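Local coordinates for protein Peptide:N-glycosidase F (Elizabethkingia meningoseptica, PDB 3PMS) that removes N-linked glycans from glycopeptides and glycoproteins by hydrolysing the side-chain amide of the asparagine that carries the innermost sugar, at residues H215-N220 and R263-N268. Residues are numbered along the deposited sequence; the frame is centred on the assembly and turned at random.
Sequences HTIAIN and RIDVLN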
# COMPACT_ATOMS: atom_id res chain seq x y z
N HIS A 215 -6.68 4.44 -14.51
CA HIS A 215 -5.63 5.46 -14.54
C HIS A 215 -4.41 4.98 -15.31
O HIS A 215 -4.38 3.81 -15.64
CB HIS A 215 -5.26 5.84 -13.13
CG HIS A 215 -6.46 6.20 -12.27
ND1 HIS A 215 -7.36 7.17 -12.66
CD2 HIS A 215 -6.93 5.68 -11.11
CE1 HIS A 215 -8.30 7.28 -11.73
NE2 HIS A 215 -8.09 6.36 -10.81
N THR A 216 -3.45 5.87 -15.57
CA THR A 216 -2.34 5.53 -16.44
C THR A 216 -1.03 6.06 -15.88
O THR A 216 -0.96 7.16 -15.39
CB THR A 216 -2.59 6.20 -17.76
OG1 THR A 216 -3.68 5.55 -18.43
CG2 THR A 216 -1.35 6.11 -18.68
N ILE A 217 0.03 5.25 -15.96
CA ILE A 217 1.39 5.74 -15.74
C ILE A 217 2.01 5.99 -17.11
O ILE A 217 2.04 5.09 -17.94
CB ILE A 217 2.24 4.71 -14.97
CG1 ILE A 217 1.76 4.68 -13.53
CG2 ILE A 217 3.73 5.17 -14.93
CD1 ILE A 217 2.37 3.58 -12.65
N ALA A 218 2.53 7.19 -17.27
CA ALA A 218 3.30 7.60 -18.47
C ALA A 218 4.77 7.58 -18.11
O ALA A 218 5.19 8.04 -17.04
CB ALA A 218 2.90 8.97 -18.95
N ILE A 219 5.53 6.99 -19.03
CA ILE A 219 6.99 6.88 -18.90
C ILE A 219 7.58 7.68 -20.08
O ILE A 219 7.27 7.36 -21.23
CB ILE A 219 7.41 5.43 -19.01
CG1 ILE A 219 6.79 4.57 -17.87
CG2 ILE A 219 8.97 5.33 -18.99
CD1 ILE A 219 7.23 4.95 -16.50
N ASN A 220 8.42 8.64 -19.78
CA ASN A 220 8.96 9.56 -20.81
C ASN A 220 7.82 10.11 -21.67
O ASN A 220 7.88 10.20 -22.91
CB ASN A 220 10.01 8.85 -21.64
CG ASN A 220 11.33 8.68 -20.89
OD1 ASN A 220 12.14 7.76 -21.23
ND2 ASN A 220 11.59 9.57 -20.00
N ARG A 263 0.08 -3.33 -7.43
CA ARG A 263 0.20 -3.34 -8.89
C ARG A 263 1.64 -3.22 -9.30
O ARG A 263 2.34 -2.31 -8.89
CB ARG A 263 -0.63 -2.20 -9.42
CG ARG A 263 -2.08 -2.21 -9.01
CD ARG A 263 -2.81 -0.93 -9.38
NE ARG A 263 -4.14 -0.97 -8.82
CZ ARG A 263 -5.21 -1.47 -9.44
NH1 ARG A 263 -5.16 -1.84 -10.71
NH2 ARG A 263 -6.36 -1.51 -8.77
N ILE A 264 2.05 -4.21 -10.10
CA ILE A 264 3.44 -4.34 -10.51
C ILE A 264 3.59 -4.11 -12.03
O ILE A 264 2.91 -4.79 -12.83
CB ILE A 264 3.99 -5.69 -10.14
CG1 ILE A 264 3.97 -5.93 -8.62
CG2 ILE A 264 5.41 -5.82 -10.72
CD1 ILE A 264 4.84 -4.97 -7.83
N ASP A 265 4.40 -3.14 -12.38
CA ASP A 265 4.58 -2.71 -13.78
C ASP A 265 6.04 -2.78 -14.13
O ASP A 265 6.86 -2.03 -13.60
CB ASP A 265 4.05 -1.30 -14.01
CG ASP A 265 2.52 -1.18 -13.73
OD1 ASP A 265 1.78 -1.95 -14.33
OD2 ASP A 265 2.17 -0.31 -12.89
N VAL A 266 6.39 -3.67 -15.06
CA VAL A 266 7.83 -3.92 -15.35
C VAL A 266 8.29 -2.95 -16.42
O VAL A 266 7.65 -2.80 -17.50
CB VAL A 266 8.02 -5.37 -15.78
CG1 VAL A 266 9.50 -5.60 -16.19
CG2 VAL A 266 7.64 -6.28 -14.68
N LEU A 267 9.38 -2.26 -16.16
CA LEU A 267 9.92 -1.18 -16.98
C LEU A 267 10.78 -1.77 -18.07
O LEU A 267 11.42 -2.80 -17.88
CB LEU A 267 10.77 -0.22 -16.16
CG LEU A 267 9.97 0.59 -15.14
CD1 LEU A 267 10.81 1.15 -14.03
CD2 LEU A 267 9.24 1.78 -15.87
N ASN A 268 10.78 -1.09 -19.21
CA ASN A 268 11.66 -1.47 -20.34
C ASN A 268 13.12 -1.34 -19.99
O ASN A 268 13.54 -0.32 -19.45
CB ASN A 268 11.34 -0.58 -21.53
CG ASN A 268 11.81 -1.21 -22.86
OD1 ASN A 268 11.02 -1.78 -23.60
ND2 ASN A 268 13.07 -1.18 -23.10
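Ile217 points from its own sheet toward the facing one and sets the methyl at the end of its longer branch against a carboxylate: CD1 lies 3.9 Å from OD2 of Asp265. The two side chains meet at a slant. Ile217 puts CG1 beside its backbone N (chi1 -72°) and then runs on extended through chi2, which carries CD1 well out from its own strand. The polar demand of Asp265 OD2 is met by His227, whose NE2 hydrogen-bonds to it, so the methyl merely packs against an oxygen already engaged. Two residues on, Ile219 makes the purely apolar half of the contact, its CD1 3.8 Å from CD2 of Leu267. Here chi2 is bent to -63° rather than extended, and the two side chains cross nearly at right angles, touching methyl to methyl. Leu267 reaches in with one branch of its fork. No hydrogen bond joins the segments, and the CA atoms of Ile217 and Asp265 stand 9.2 Å apart, a spacing of facing sheets, not of neighbouring strands. The contact lies between the two sheets of a jelly-roll sandwich in the C-terminal half of the enzyme, toward one edge, with Asp265 still partly exposed. Strand 213-219 runs between strands 222-229 and 275-281 in one sheet, while strand 263-266 is the outermost strand of the facing sheet, beside strand 184-197.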